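Long-range contacts in Myo-inositol-1-phosphate synthase-related protein (Thermotoga maritima MSB8, PDB 3CIN), which is of unknown function but is related to the myo-inositol-1-phosphate synthases and binds nicotinamide-adenine-dinucleotide on a Rossmann-type domain: residues A[135-143]-A[336-347]; A[189-200]-A[213-221]. All coordinates share one frame; numbering follows the deposited sequence. Where two conformers were deposited one is given.

Contact 1: A[135-143]-A[336-347]. With NAD (nicotinamide-adenine-dinucleotide), chain F.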
loop_
_atom_site.group_PDB
_atom_site.type_symbol
_atom_site.label_atom_id
_atom_site.label_comp_id
_atom_site.label_asym_id
_atom_site.label_seq_id
_atom_site.Cartn_x
_atom_site.Cartn_y
_atom_site.Cartn_z
ATOM N N ASP A 135 -35.458 33.194 -4.783
ATOM C CA ASP A 135 -35.649 33.170 -3.333
ATOM C C ASP A 135 -34.923 32.079 -2.549
ATOM O O ASP A 135 -35.489 31.492 -1.608
ATOM C CB ASP A 135 -37.129 33.090 -3.012
ATOM C CG ASP A 135 -37.405 33.374 -1.574
ATOM O OD1 ASP A 135 -36.742 34.286 -1.047
ATOM O OD2 ASP A 135 -38.265 32.688 -0.949
ATOM N N PRO A 136 -33.633 31.816 -2.869
ATOM C CA PRO A 136 -32.963 30.782 -2.078
ATOM C C PRO A 136 -32.716 31.160 -0.641
ATOM O O PRO A 136 -32.467 32.335 -0.342
ATOM C CB PRO A 136 -31.593 30.652 -2.756
ATOM C CG PRO A 136 -31.358 32.024 -3.364
ATOM C CD PRO A 136 -32.737 32.395 -3.873
ATOM N N ASP A 137 -32.736 30.150 0.232
ATOM C CA ASP A 137 -32.232 30.280 1.613
ATOM C C ASP A 137 -30.706 30.112 1.615
ATOM O O ASP A 137 -30.012 30.759 2.427
ATOM C CB ASP A 137 -32.837 29.161 2.488
ATOM C CG ASP A 137 -34.330 29.280 2.642
ATOM O OD1 ASP A 137 -34.727 30.267 3.258
ATOM O OD2 ASP A 137 -35.108 28.397 2.198
ATOM N N VAL A 138 -30.220 29.193 0.777
ATOM C CA VAL A 138 -28.818 28.780 0.807
ATOM C C VAL A 138 -28.228 28.828 -0.585
ATOM O O VAL A 138 -28.808 28.270 -1.543
ATOM C CB VAL A 138 -28.616 27.395 1.440
ATOM C CG1 VAL A 138 -27.115 27.036 1.494
ATOM C CG2 VAL A 138 -29.260 27.339 2.841
ATOM N N ILE A 139 -27.086 29.488 -0.729
ATOM C CA ILE A 139 -26.353 29.550 -1.994
ATOM C C ILE A 139 -25.116 28.697 -1.829
ATOM O O ILE A 139 -24.363 28.928 -0.882
ATOM C CB ILE A 139 -25.977 31.011 -2.358
ATOM C CG1 ILE A 139 -27.238 31.833 -2.594
ATOM C CG2 ILE A 139 -25.065 31.089 -3.648
ATOM C CD1 ILE A 139 -26.965 33.304 -2.578
ATOM N N VAL A 140 -24.926 27.737 -2.736
ATOM C CA VAL A 140 -23.802 26.790 -2.685
ATOM C C VAL A 140 -22.805 27.080 -3.793
ATOM O O VAL A 140 -23.190 27.116 -4.966
ATOM C CB VAL A 140 -24.307 25.320 -2.782
ATOM C CG1 VAL A 140 -23.153 24.321 -2.909
ATOM C CG2 VAL A 140 -25.152 24.941 -1.516
ATOM N N ASN A 141 -21.525 27.224 -3.436
ATOM C CA ASN A 141 -20.505 27.562 -4.365
ATOM C C ASN A 141 -19.707 26.303 -4.685
ATOM O O ASN A 141 -18.932 25.808 -3.838
ATOM C CB ASN A 141 -19.575 28.647 -3.834
ATOM C CG ASN A 141 -18.452 28.901 -4.764
ATOM O OD1 ASN A 141 -18.623 28.694 -5.980
ATOM N ND2 ASN A 141 -17.287 29.317 -4.237
ATOM N N THR A 142 -19.922 25.771 -5.897
ATOM C CA THR A 142 -19.156 24.639 -6.443
ATOM C C THR A 142 -18.421 24.990 -7.788
ATOM O O THR A 142 -18.316 24.123 -8.717
ATOM C CB THR A 142 -20.045 23.365 -6.574
ATOM O OG1 THR A 142 -21.261 23.705 -7.242
ATOM C CG2 THR A 142 -20.441 22.795 -5.173
ATOM N N CYS A 143 -17.974 26.253 -7.907
ATOM C CA CYS A 143 -17.268 26.752 -9.082
ATOM C C CYS A 143 -15.828 26.219 -9.166
ATOM O O CYS A 143 -15.275 25.792 -8.175
ATOM C CB CYS A 143 -17.217 28.289 -9.116
ATOM S SG CYS A 143 -18.832 29.015 -9.363
ATOM N N LEU A 336 -22.781 18.094 1.296
ATOM C CA LEU A 336 -23.627 19.243 0.961
ATOM C C LEU A 336 -25.090 19.018 1.402
ATOM O O LEU A 336 -25.816 19.989 1.694
ATOM C CB LEU A 336 -23.530 19.555 -0.545
ATOM C CG LEU A 336 -22.289 20.342 -0.974
ATOM C CD1 LEU A 336 -22.153 20.411 -2.518
ATOM C CD2 LEU A 336 -22.261 21.762 -0.406
ATOM N N VAL A 337 -25.537 17.762 1.412
ATOM C CA VAL A 337 -26.902 17.444 1.830
ATOM C C VAL A 337 -27.074 17.919 3.281
ATOM O O VAL A 337 -28.111 18.395 3.651
ATOM C CB VAL A 337 -27.236 15.994 1.646
ATOM C CG1 VAL A 337 -28.645 15.692 2.214
ATOM C CG2 VAL A 337 -27.172 15.628 0.114
ATOM N N ASP A 338 -26.054 17.736 4.112
ATOM C CA ASP A 338 -26.103 18.261 5.497
ATOM C C ASP A 338 -25.949 19.795 5.546
ATOM O O ASP A 338 -26.691 20.475 6.261
ATOM C CB ASP A 338 -24.995 17.674 6.374
ATOM C CG ASP A 338 -25.307 16.325 6.951
ATOM O OD1 ASP A 338 -26.442 15.776 6.809
ATOM O OD2 ASP A 338 -24.408 15.769 7.653
ATOM N N LEU A 339 -24.959 20.311 4.823
ATOM C CA LEU A 339 -24.580 21.732 4.897
ATOM C C LEU A 339 -25.719 22.656 4.500
ATOM O O LEU A 339 -25.914 23.689 5.122
ATOM C CB LEU A 339 -23.367 22.029 4.042
ATOM C CG LEU A 339 -22.073 21.526 4.621
ATOM C CD1 LEU A 339 -20.980 21.440 3.523
ATOM C CD2 LEU A 339 -21.612 22.379 5.796
ATOM N N VAL A 340 -26.502 22.303 3.485
ATOM C CA VAL A 340 -27.649 23.122 3.167
ATOM C C VAL A 340 -28.699 23.145 4.280
ATOM O O VAL A 340 -29.336 24.172 4.520
ATOM C CB VAL A 340 -28.312 22.744 1.804
ATOM C CG1 VAL A 340 -27.318 22.913 0.634
ATOM C CG2 VAL A 340 -28.988 21.369 1.832
ATOM N N ARG A 341 -28.910 22.020 4.963
ATOM C CA ARG A 341 -29.904 21.956 6.059
ATOM C C ARG A 341 -29.357 22.679 7.290
ATOM O O ARG A 341 -30.063 23.402 7.970
ATOM C CB ARG A 341 -30.210 20.506 6.397
ATOM C CG ARG A 341 -30.895 19.748 5.224
ATOM C CD ARG A 341 -31.284 18.387 5.555
ATOM N NE ARG A 341 -30.158 17.481 5.714
ATOM C CZ ARG A 341 -30.265 16.234 6.211
ATOM N NH1 ARG A 341 -31.451 15.727 6.624
ATOM N NH2 ARG A 341 -29.178 15.499 6.318
ATOM N N LEU A 342 -28.083 22.480 7.590
ATOM C CA LEU A 342 -27.460 23.233 8.664
ATOM C C LEU A 342 -27.436 24.737 8.376
ATOM O O LEU A 342 -27.479 25.567 9.308
ATOM C CB LEU A 342 -26.034 22.744 8.887
ATOM C CG LEU A 342 -25.840 21.322 9.409
ATOM C CD1 LEU A 342 -24.347 20.912 9.324
ATOM C CD2 LEU A 342 -26.400 21.148 10.828
ATOM N N GLY A 343 -27.325 25.119 7.115
ATOM C CA GLY A 343 -27.364 26.551 6.771
ATOM C C GLY A 343 -28.714 27.161 7.102
ATOM O O GLY A 343 -28.790 28.278 7.591
ATOM N N LYS A 344 -29.785 26.440 6.807
ATOM C CA LYS A 344 -31.143 26.916 7.163
ATOM C C LYS A 344 -31.337 27.019 8.687
ATOM O O LYS A 344 -31.960 27.953 9.178
ATOM C CB LYS A 344 -32.169 26.002 6.520
ATOM C CG LYS A 344 -33.607 26.400 6.702
ATOM C CD LYS A 344 -33.874 27.762 6.079
ATOM C CE LYS A 344 -35.348 28.067 5.913
ATOM N NZ LYS A 344 -36.155 27.732 7.109
ATOM N N ILE A 345 -30.803 26.064 9.472
ATOM C CA ILE A 345 -30.820 26.190 10.917
ATOM C C ILE A 345 -30.057 27.430 11.404
ATOM O O ILE A 345 -30.539 28.193 12.255
ATOM C CB ILE A 345 -30.248 24.906 11.619
ATOM C CG1 ILE A 345 -31.211 23.711 11.402
ATOM C CG2 ILE A 345 -30.054 25.134 13.095
ATOM C CD1 ILE A 345 -30.573 22.326 11.669
ATOM N N ALA A 346 -28.851 27.648 10.873
ATOM C CA ALA A 346 -28.073 28.816 11.275
ATOM C C ALA A 346 -28.770 30.109 10.918
ATOM O O ALA A 346 -28.780 31.069 11.693
ATOM C CB ALA A 346 -26.679 28.777 10.692
ATOM N N LEU A 347 -29.378 30.116 9.751
ATOM C CA LEU A 347 -30.203 31.270 9.317
ATOM C C LEU A 347 -31.385 31.489 10.230
ATOM O O LEU A 347 -31.637 32.641 10.667
ATOM C CB LEU A 347 -30.626 31.074 7.857
ATOM C CG LEU A 347 -31.688 32.020 7.326
ATOM C CD1 LEU A 347 -31.133 33.435 7.373
ATOM C CD2 LEU A 347 -31.997 31.596 5.895
HETATM P PA NAD F . -16.097 20.852 -12.192
HETATM O O1A NAD F . -16.671 19.531 -12.629
HETATM O O2A NAD F . -15.148 21.412 -13.206
HETATM O O5B NAD F . -17.319 21.830 -12.095
HETATM C C5B NAD F . -17.119 23.235 -11.962
HETATM C C4B NAD F . -18.291 23.923 -12.639
HETATM O O4B NAD F . -18.253 25.306 -12.330
HETATM C C3B NAD F . -18.312 23.810 -14.159
HETATM O O3B NAD F . -19.614 23.512 -14.635
HETATM C C2B NAD F . -17.881 25.194 -14.626
HETATM O O2B NAD F . -18.270 25.461 -15.945
HETATM C C1B NAD F . -18.509 26.050 -13.548
HETATM N N9A NAD F . -17.929 27.385 -13.386
HETATM C C8A NAD F . -16.569 27.671 -13.459
HETATM N N7A NAD F . -16.429 28.996 -13.112
HETATM C C5A NAD F . -17.679 29.502 -12.855
HETATM C C6A NAD F . -18.133 30.790 -12.558
HETATM N N6A NAD F . -17.284 31.848 -12.368
HETATM N N1A NAD F . -19.484 30.942 -12.317
HETATM C C2A NAD F . -20.347 29.869 -12.449
HETATM N N3A NAD F . -19.926 28.610 -12.821
HETATM C C4A NAD F . -18.600 28.463 -13.021
HETATM O O3 NAD F . -15.428 20.734 -10.771
HETATM P PN NAD F . -15.964 19.871 -9.563
HETATM O O1N NAD F . -15.161 18.615 -9.505
HETATM O O2N NAD F . -17.456 19.880 -9.528
HETATM O O5D NAD F . -15.433 20.728 -8.330
HETATM C C5D NAD F . -16.064 21.940 -7.984
HETATM C C4D NAD F . -15.250 22.715 -6.954
HETATM O O4D NAD F . -15.270 22.002 -5.747
HETATM C C3D NAD F . -13.795 22.973 -7.310
HETATM O O3D NAD F . -13.400 24.287 -6.838
HETATM C C2D NAD F . -13.083 21.935 -6.458
HETATM O O2D NAD F . -11.757 22.343 -6.109
HETATM C C1D NAD F . -13.966 21.948 -5.230
HETATM N N1N NAD F . -13.815 20.750 -4.408
HETATM C C2N NAD F . -14.090 19.549 -4.925
HETATM C C3N NAD F . -13.944 18.456 -4.030
HETATM C C7N NAD F . -14.473 17.167 -4.467
HETATM O O7N NAD F . -14.954 17.118 -5.746
HETATM N N7N NAD F . -14.474 16.120 -3.627
HETATM C C4N NAD F . -13.526 18.611 -2.723
HETATM C C5N NAD F . -13.240 19.852 -2.233
HETATM C C6N NAD F . -13.415 20.932 -3.109
#
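With CG1 trans to the backbone N (chi1 173°) and CG2 trans to the carbonyl carbon, Val140 turns its isopropyl fork so that each prong meets a different residue of segment 336-347, part of helix 328-348. CG1 of Val140 rests on CD2 of Leu336 at 3.7 Å, while its CG2 crosses Val340 nearly at right angles and touches that residue's CG1 at 3.7 Å. The other methyl of Leu336, CD1, reaches CG2 of Thr142 at 4.0 Å; the hydroxyl of Thr142 is engaged by the carbonyl of Gly20, and Val24 of helix 23-36 packs on both side chains. Val138 repeats the setting of Val140 on the same side of the strand, and its CG2 lies 3.6 Å from the carbonyl O of Val340, close against the helix backbone where Gly343 brings no side chain. This is the layering of a Rossmann-type domain: strand 138-141 is central in a parallel sheet, and helix 328-348 covers the face bearing Val138 and Val140. The axes of strand 138-141 and of helix segment 336-347 come within 8.9 Å, their N-to-C directions 142° apart. At the start of the strand, CE of Lys344 lies 3.5 Å from OD1 of Asp137, but bends at chi2 and chi4 of Lys344 carry NZ past the carboxylate to a salt bridge with Asp348. Asp137 has its own partners, Arg186 at OD1 and the backbone N of Lys15 at OD2; Arg186 and, less directly, the lysine would be expected to favour its ionised form. At the far end Asn141 closes an Asx turn, its OD1 accepting from Cys143 N at 3.2 Å, and the carbonyl O of Cys143 takes a 2.8 Å hydrogen bond from O3D of NAD.

Contact 2: A[189-200]-A[213-221]. With NAD (nicotinamide-adenine-dinucleotide), chain F.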
loop_
_atom_site.group_PDB
_atom_site.type_symbol
_atom_site.label_atom_id
_atom_site.label_comp_id
_atom_site.label_asym_id
_atom_site.label_seq_id
_atom_site.Cartn_x
_atom_site.Cartn_y
_atom_site.Cartn_z
ATOM N N ALA A 189 -29.779 35.017 4.530
ATOM C CA ALA A 189 -29.491 33.876 3.680
ATOM C C ALA A 189 -28.170 33.284 4.118
ATOM O O ALA A 189 -27.534 33.799 5.051
ATOM C CB ALA A 189 -29.458 34.308 2.217
ATOM N N ALA A 190 -27.759 32.197 3.466
ATOM C CA ALA A 190 -26.524 31.511 3.804
ATOM C C ALA A 190 -25.758 31.237 2.536
ATOM O O ALA A 190 -26.352 31.033 1.431
ATOM C CB ALA A 190 -26.813 30.200 4.590
ATOM N N PHE A 191 -24.432 31.241 2.677
ATOM C CA PHE A 191 -23.529 31.007 1.563
ATOM C C PHE A 191 -22.581 29.883 2.005
ATOM O O PHE A 191 -21.909 30.012 3.034
ATOM C CB PHE A 191 -22.742 32.266 1.268
ATOM C CG PHE A 191 -21.842 32.184 0.052
ATOM C CD1 PHE A 191 -22.358 32.410 -1.228
ATOM C CD2 PHE A 191 -20.496 31.887 0.171
ATOM C CE1 PHE A 191 -21.547 32.305 -2.364
ATOM C CE2 PHE A 191 -19.643 31.840 -0.967
ATOM C CZ PHE A 191 -20.180 32.060 -2.242
ATOM N N VAL A 192 -22.563 28.796 1.239
ATOM C CA VAL A 192 -21.705 27.613 1.538
ATOM C C VAL A 192 -20.581 27.527 0.541
ATOM O O VAL A 192 -20.778 27.269 -0.608
ATOM C CB VAL A 192 -22.568 26.313 1.534
ATOM C CG1 VAL A 192 -21.726 25.082 1.801
ATOM C CG2 VAL A 192 -23.688 26.414 2.551
ATOM N N ASN A 193 -19.352 27.725 1.001
ATOM C CA ASN A 193 -18.211 27.741 0.129
ATOM C C ASN A 193 -17.385 26.504 0.303
ATOM O O ASN A 193 -16.659 26.390 1.260
ATOM C CB ASN A 193 -17.308 28.943 0.453
ATOM C CG ASN A 193 -16.132 29.025 -0.480
ATOM O OD1 ASN A 193 -16.269 28.660 -1.625
ATOM N ND2 ASN A 193 -14.976 29.389 0.025
ATOM N N VAL A 194 -17.529 25.593 -0.629
ATOM C CA VAL A 194 -16.784 24.342 -0.535
ATOM C C VAL A 194 -15.543 24.306 -1.392
ATOM O O VAL A 194 -14.953 23.251 -1.496
ATOM C CB VAL A 194 -17.681 23.094 -0.727
ATOM C CG1 VAL A 194 -18.601 22.950 0.513
ATOM C CG2 VAL A 194 -18.448 23.148 -2.014
ATOM N N ILE A 195 -15.119 25.440 -1.953
ATOM C CA ILE A 195 -13.858 25.543 -2.714
ATOM C C ILE A 195 -12.793 26.291 -1.892
ATOM O O ILE A 195 -13.103 26.802 -0.806
ATOM C CB ILE A 195 -14.102 26.114 -4.162
ATOM C CG1 ILE A 195 -14.086 27.644 -4.191
ATOM C CG2 ILE A 195 -15.422 25.577 -4.732
ATOM C CD1 ILE A 195 -13.922 28.245 -5.627
ATOM N N PRO A 196 -11.516 26.238 -2.340
ATOM C CA PRO A 196 -10.423 26.770 -1.531
ATOM C C PRO A 196 -10.407 28.258 -1.247
ATOM O O PRO A 196 -9.851 28.698 -0.240
ATOM C CB PRO A 196 -9.160 26.297 -2.264
ATOM C CG PRO A 196 -9.569 25.178 -3.109
ATOM C CD PRO A 196 -11.003 25.481 -3.496
ATOM N N THR A 197 -10.996 29.053 -2.131
ATOM C CA THR A 197 -10.925 30.494 -2.011
ATOM C C THR A 197 -11.398 30.943 -0.658
ATOM O O THR A 197 -12.442 30.509 -0.165
ATOM C CB THR A 197 -11.820 31.140 -3.081
ATOM O OG1 THR A 197 -11.311 30.786 -4.378
ATOM C CG2 THR A 197 -11.951 32.672 -2.888
ATOM N N PHE A 198 -10.602 31.782 0.001
ATOM C CA PHE A 198 -10.976 32.272 1.319
ATOM C C PHE A 198 -12.250 33.151 1.264
ATOM O O PHE A 198 -12.302 34.178 0.573
ATOM C CB PHE A 198 -9.891 33.145 1.930
ATOM C CG PHE A 198 -8.665 32.415 2.428
ATOM C CD1 PHE A 198 -8.383 31.092 2.161
ATOM C CD2 PHE A 198 -7.743 33.129 3.186
ATOM C CE1 PHE A 198 -7.228 30.524 2.660
ATOM C CE2 PHE A 198 -6.617 32.556 3.643
ATOM C CZ PHE A 198 -6.356 31.281 3.387
ATOM N N ILE A 199 -13.290 32.699 1.960
ATOM C CA ILE A 199 -14.479 33.496 2.205
ATOM C C ILE A 199 -14.730 33.498 3.736
ATOM O O ILE A 199 -14.597 34.532 4.452
ATOM C CB ILE A 199 -15.667 33.002 1.386
ATOM C CG1 ILE A 199 -15.381 33.111 -0.119
ATOM C CG2 ILE A 199 -16.925 33.817 1.785
ATOM C CD1 ILE A 199 -15.184 34.541 -0.649
ATOM N N ALA A 200 -14.981 32.305 4.298
ATOM C CA ALA A 200 -15.026 32.160 5.762
ATOM C C ALA A 200 -13.733 32.589 6.473
ATOM O O ALA A 200 -13.750 33.120 7.569
ATOM C CB ALA A 200 -15.461 30.750 6.182
ATOM N N ASN A 213 -26.746 40.156 7.223
ATOM C CA ASN A 213 -27.637 39.029 7.495
ATOM C C ASN A 213 -27.293 37.785 6.684
ATOM O O ASN A 213 -28.173 37.063 6.209
ATOM C CB ASN A 213 -29.078 39.444 7.356
ATOM C CG ASN A 213 -29.472 40.429 8.417
ATOM O OD1 ASN A 213 -28.766 40.570 9.425
ATOM N ND2 ASN A 213 -30.594 41.113 8.209
ATOM N N LEU A 214 -25.997 37.554 6.530
ATOM C CA LEU A 214 -25.510 36.392 5.836
ATOM C C LEU A 214 -24.717 35.436 6.725
ATOM O O LEU A 214 -23.824 35.854 7.468
ATOM C CB LEU A 214 -24.663 36.809 4.613
ATOM C CG LEU A 214 -24.135 35.672 3.726
ATOM C CD1 LEU A 214 -25.206 35.059 2.845
ATOM C CD2 LEU A 214 -22.959 36.166 2.860
ATOM N N VAL A 215 -25.096 34.163 6.660
ATOM C CA VAL A 215 -24.350 33.067 7.300
ATOM C C VAL A 215 -23.383 32.512 6.259
ATOM O O VAL A 215 -23.745 32.247 5.112
ATOM C CB VAL A 215 -25.293 31.907 7.747
ATOM C CG1 VAL A 215 -24.497 30.843 8.516
ATOM C CG2 VAL A 215 -26.407 32.411 8.598
ATOM N N VAL A 216 -22.154 32.264 6.680
ATOM C CA VAL A 216 -21.160 31.744 5.799
ATOM C C VAL A 216 -20.606 30.454 6.393
ATOM O O VAL A 216 -20.217 30.444 7.554
ATOM C CB VAL A 216 -20.019 32.753 5.589
ATOM C CG1 VAL A 216 -18.889 32.120 4.825
ATOM C CG2 VAL A 216 -20.529 33.972 4.777
ATOM N N PHE A 217 -20.614 29.387 5.598
ATOM C CA PHE A 217 -19.810 28.189 5.935
ATOM C C PHE A 217 -18.647 28.135 4.949
ATOM O O PHE A 217 -18.807 28.306 3.713
ATOM C CB PHE A 217 -20.592 26.889 5.835
ATOM C CG PHE A 217 -21.831 26.783 6.764
ATOM C CD1 PHE A 217 -21.931 27.452 7.979
ATOM C CD2 PHE A 217 -22.872 25.925 6.372
ATOM C CE1 PHE A 217 -23.064 27.248 8.805
ATOM C CE2 PHE A 217 -23.955 25.729 7.165
ATOM C CZ PHE A 217 -24.094 26.416 8.356
ATOM N N GLY A 218 -17.483 27.797 5.467
ATOM C CA GLY A 218 -16.314 27.643 4.590
ATOM C C GLY A 218 -15.085 27.365 5.429
ATOM O O GLY A 218 -15.177 27.394 6.655
ATOM N N ASP A 219 -13.943 27.142 4.785
ATOM C CA ASP A 219 -13.745 27.048 3.313
ATOM C C ASP A 219 -13.135 25.662 2.956
ATOM O O ASP A 219 -12.400 25.097 3.747
ATOM C CB ASP A 219 -12.748 28.144 2.832
ATOM C CG ASP A 219 -13.236 29.568 3.174
ATOM O OD1 ASP A 219 -14.423 29.851 2.883
ATOM O OD2 ASP A 219 -12.473 30.388 3.733
ATOM N N ASP A 220 -13.434 25.176 1.763
ATOM C CA ASP A 220 -12.825 23.990 1.106
ATOM C C ASP A 220 -13.412 22.722 1.734
ATOM O O ASP A 220 -13.072 22.376 2.849
ATOM C CB ASP A 220 -11.305 23.986 1.247
ATOM C CG ASP A 220 -10.615 23.213 0.122
ATOM O OD1 ASP A 220 -11.306 22.717 -0.772
ATOM O OD2 ASP A 220 -9.373 23.175 0.153
ATOM N N GLY A 221 -14.252 22.009 1.008
ATOM C CA GLY A 221 -14.878 20.799 1.561
ATOM C C GLY A 221 -13.883 19.742 2.072
ATOM O O GLY A 221 -12.838 19.531 1.459
HETATM P PA NAD F . -16.097 20.852 -12.192
HETATM O O1A NAD F . -16.671 19.531 -12.629
HETATM O O2A NAD F . -15.148 21.412 -13.206
HETATM O O5B NAD F . -17.319 21.830 -12.095
HETATM C C5B NAD F . -17.119 23.235 -11.962
HETATM C C4B NAD F . -18.291 23.923 -12.639
HETATM O O4B NAD F . -18.253 25.306 -12.330
HETATM C C3B NAD F . -18.312 23.810 -14.159
HETATM O O3B NAD F . -19.614 23.512 -14.635
HETATM C C2B NAD F . -17.881 25.194 -14.626
HETATM O O2B NAD F . -18.270 25.461 -15.945
HETATM C C1B NAD F . -18.509 26.050 -13.548
HETATM N N9A NAD F . -17.929 27.385 -13.386
HETATM C C8A NAD F . -16.569 27.671 -13.459
HETATM N N7A NAD F . -16.429 28.996 -13.112
HETATM C C5A NAD F . -17.679 29.502 -12.855
HETATM C C6A NAD F . -18.133 30.790 -12.558
HETATM N N6A NAD F . -17.284 31.848 -12.368
HETATM N N1A NAD F . -19.484 30.942 -12.317
HETATM C C2A NAD F . -20.347 29.869 -12.449
HETATM N N3A NAD F . -19.926 28.610 -12.821
HETATM C C4A NAD F . -18.600 28.463 -13.021
HETATM O O3 NAD F . -15.428 20.734 -10.771
HETATM P PN NAD F . -15.964 19.871 -9.563
HETATM O O1N NAD F . -15.161 18.615 -9.505
HETATM O O2N NAD F . -17.456 19.880 -9.528
HETATM O O5D NAD F . -15.433 20.728 -8.330
HETATM C C5D NAD F . -16.064 21.940 -7.984
HETATM C C4D NAD F . -15.250 22.715 -6.954
HETATM O O4D NAD F . -15.270 22.002 -5.747
HETATM C C3D NAD F . -13.795 22.973 -7.310
HETATM O O3D NAD F . -13.400 24.287 -6.838
HETATM C C2D NAD F . -13.083 21.935 -6.458
HETATM O O2D NAD F . -11.757 22.343 -6.109
HETATM C C1D NAD F . -13.966 21.948 -5.230
HETATM N N1N NAD F . -13.815 20.750 -4.408
HETATM C C2N NAD F . -14.090 19.549 -4.925
HETATM C C3N NAD F . -13.944 18.456 -4.030
HETATM C C7N NAD F . -14.473 17.167 -4.467
HETATM O O7N NAD F . -14.954 17.118 -5.746
HETATM N N7N NAD F . -14.474 16.120 -3.627
HETATM C C4N NAD F . -13.526 18.611 -2.723
HETATM C C5N NAD F . -13.240 19.852 -2.233
HETATM C C6N NAD F . -13.415 20.932 -3.109
#
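The carboxylate of Asp219 is approached both over its plane and at its rim by segment 189-200. From above, 49° out of the plane, ND2 of Asn193 donates to OD1 at 2.9 Å; the bond stays within the amide's plane, and the two flat groups are turned 63° apart. At the rim, the backbone N of Ala200 uses the syn lone pair of the same OD1, also at 2.9 Å; Ile199 N comes in over the same face as Asn193 ND2 and adds a weak bond to OD2 at 3.0 Å. OD2 is further tied to Asn201, a member of the magnesium site. The amide of Asn193 is fixed at its other end, where OD1 accepts from Asn141, and with CG trans to the backbone N (chi1 -178°) it reaches across to the aspartate. The ring of Phe217 is met obliquely by CG2 of Val192, 3.9 Å from CD2 of Phe217, on the sheet face that Leu336 and Leu339 of helix 328-348 cover. Between these side chains the backbones pair in parallel: Phe191 donates to Val215 O and accepts from Phe217 N, after which Asn193 N bonds to Phe217 O at 2.8 Å. Beyond the strands a cis peptide precedes Asp219, and Gly221 N donates to Val194 O at 2.9 Å. The O of Val194 also lies 3.2 Å from C6N of the nicotinamide ring, with OD1 of Asp220 3.6 Å from the same atom. Strands 189-193 and 214-217, joined through helix 203-211, form a beta-alpha-beta crossover whose C-terminal loops line the dinucleotide pocket, as in Rossmann-type folds.

Contacts 1 and 2, with centres 10 Å apart, meet in one parallel sheet, where strands 138-141, 189-193 and 214-217 lie side by side in chain order. Ile139 joins them directly: its N and O probably bond to Ala190 O and Val192 N. Along the chain, contact 2 is local and nested within the long excursion that contact 1 closes, which also includes the mixed sheet of strands 242-252, 287-294, 301-311 and 317-327. Helix 328-348 returns from there to cover all three strands; Gly343 N packs on CE2 of Phe217. Both contacts border NAD with the loops after their strands, so one layered core carries neighbouring parts of the pocket.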